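Local coordinates for DUF4393 domain-containing protein (Alcanivorax borkumensis, PDB 3H35), which is of unknown function but belongs to the Abi-alpha (abortive infection) family, so a role related to phage defence is possible, at residues A[73-78]-A[158-163]. Sequence-based numbering, arbitrary orientation.
Sequences LLTLYS and RRETLR
E160 and L73 are a hydrogen-bonded pair where the two central strands of a four-stranded antiparallel sheet run side by side. Strand 71-77 and strand 156-164 exchange two backbone bonds at this pair and two more at T75 and R158. The E160 side chain leans toward the neighbouring strand. Its CB comes within 3.9 Å of L73 O. CG stands anti to the E160 carbonyl carbon (chi1 -62°) and the chain is extended beyond it, which carries the carboxylate out to T75 and Y77. CG passes 4.0 Å from T75 OG1. OE1 accepts a very short bond of 2.5 Å from T75 OG1 and also forms a salt bridge with R90 on strand 87-91. OE2 accepts two donors. Y77 OH reaches its syn side, with the ring nearly perpendicular to the carboxylate (84°). R158 comes from the same strand to the anti side. These bonds probably keep the buried E160 ionised. R158 CB also packs 3.7 Å from Y77 CE2. On the other sheet face, L74 and R159 lie side by side, and R159 continues to a salt bridge with E136. The R158-E160 salt bridge measures 2.7 Å from NH2 to OE2, with OE2 in the guanidinium plane.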
# COMPACT_ATOMS: atom_id res chain seq x y z
N LEU A 73 3.01 -9.01 17.14
CA LEU A 73 3.52 -8.30 15.99
C LEU A 73 4.59 -7.35 16.45
O LEU A 73 4.40 -6.58 17.38
CB LEU A 73 2.37 -7.48 15.36
CG LEU A 73 2.60 -6.82 14.00
CD1 LEU A 73 2.95 -7.89 12.94
CD2 LEU A 73 1.37 -6.02 13.60
N LEU A 74 5.74 -7.40 15.82
CA LEU A 74 6.76 -6.37 16.05
C LEU A 74 6.76 -5.48 14.84
O LEU A 74 6.80 -5.95 13.70
CB LEU A 74 8.16 -6.99 16.21
CG LEU A 74 8.44 -7.97 17.35
CD1 LEU A 74 9.95 -8.38 17.28
CD2 LEU A 74 8.07 -7.36 18.69
N THR A 75 6.66 -4.18 15.07
CA THR A 75 6.68 -3.22 14.00
C THR A 75 7.90 -2.32 14.15
O THR A 75 8.15 -1.79 15.23
CB THR A 75 5.37 -2.42 14.01
OG1 THR A 75 4.22 -3.31 13.91
CG2 THR A 75 5.37 -1.40 12.91
N LEU A 76 8.66 -2.17 13.08
CA LEU A 76 9.77 -1.25 13.04
C LEU A 76 9.28 0.02 12.39
O LEU A 76 8.79 0.03 11.24
CB LEU A 76 10.95 -1.83 12.27
CG LEU A 76 11.61 -3.05 12.90
CD1 LEU A 76 12.74 -3.60 11.98
CD2 LEU A 76 12.13 -2.75 14.31
N TYR A 77 9.40 1.08 13.18
CA TYR A 77 9.05 2.42 12.81
C TYR A 77 10.28 3.26 12.59
O TYR A 77 11.25 3.17 13.34
CB TYR A 77 8.28 3.09 13.95
CG TYR A 77 6.86 2.67 14.04
CD1 TYR A 77 5.87 3.33 13.33
CD2 TYR A 77 6.49 1.61 14.83
CE1 TYR A 77 4.51 2.93 13.42
CE2 TYR A 77 5.14 1.20 14.94
CZ TYR A 77 4.17 1.86 14.22
OH TYR A 77 2.88 1.45 14.33
N SER A 78 10.18 4.16 11.63
CA SER A 78 11.31 4.95 11.19
C SER A 78 11.83 5.87 12.26
O SER A 78 13.00 6.19 12.26
CB SER A 78 10.93 5.77 9.96
OG SER A 78 9.87 6.66 10.26
N ARG A 158 8.13 -1.44 17.99
CA ARG A 158 6.93 -1.32 18.76
C ARG A 158 6.20 -2.64 18.77
O ARG A 158 5.96 -3.22 17.71
CB ARG A 158 6.02 -0.24 18.20
CG ARG A 158 4.84 0.03 19.09
CD ARG A 158 4.08 1.29 18.64
NE ARG A 158 3.04 1.69 19.60
CZ ARG A 158 1.74 1.43 19.48
NH1 ARG A 158 0.88 1.85 20.40
NH2 ARG A 158 1.27 0.75 18.44
N ARG A 159 5.85 -3.09 19.97
CA ARG A 159 5.08 -4.29 20.15
C ARG A 159 3.61 -4.00 19.90
O ARG A 159 2.99 -3.15 20.52
CB ARG A 159 5.27 -4.86 21.55
CG ARG A 159 6.68 -5.39 21.82
CD ARG A 159 6.83 -5.68 23.30
NE ARG A 159 8.01 -6.47 23.59
CZ ARG A 159 8.27 -6.99 24.78
NH1 ARG A 159 7.42 -6.81 25.80
NH2 ARG A 159 9.35 -7.72 24.94
N GLU A 160 3.05 -4.75 18.95
CA GLU A 160 1.68 -4.58 18.54
C GLU A 160 0.99 -5.97 18.44
O GLU A 160 1.59 -7.01 18.75
CB GLU A 160 1.66 -3.81 17.21
CG GLU A 160 2.27 -2.40 17.33
CD GLU A 160 2.23 -1.59 16.04
OE1 GLU A 160 2.25 -2.18 14.94
OE2 GLU A 160 2.18 -0.36 16.14
N THR A 161 -0.27 -5.95 18.04
CA THR A 161 -1.06 -7.14 17.91
C THR A 161 -1.66 -7.27 16.51
O THR A 161 -2.26 -6.32 16.00
CB THR A 161 -2.16 -7.12 18.96
OG1 THR A 161 -1.57 -6.92 20.26
CG2 THR A 161 -2.95 -8.44 18.92
N LEU A 162 -1.47 -8.42 15.88
CA LEU A 162 -1.93 -8.65 14.51
C LEU A 162 -3.30 -9.25 14.58
O LEU A 162 -3.50 -10.20 15.31
CB LEU A 162 -1.01 -9.65 13.80
CG LEU A 162 -1.33 -10.09 12.37
CD1 LEU A 162 -1.19 -8.88 11.40
CD2 LEU A 162 -0.38 -11.26 11.99
N ARG A 163 -4.24 -8.70 13.81
CA ARG A 163 -5.59 -9.25 13.67
C ARG A 163 -6.10 -9.11 12.25
O ARG A 163 -5.62 -8.27 11.53
CB ARG A 163 -6.58 -8.47 14.50
CG ARG A 163 -6.25 -8.36 15.92
CD ARG A 163 -7.14 -7.29 16.51
NE ARG A 163 -6.57 -7.00 17.80
CZ ARG A 163 -6.75 -7.74 18.88
NH1 ARG A 163 -7.52 -8.81 18.84
NH2 ARG A 163 -6.14 -7.39 19.98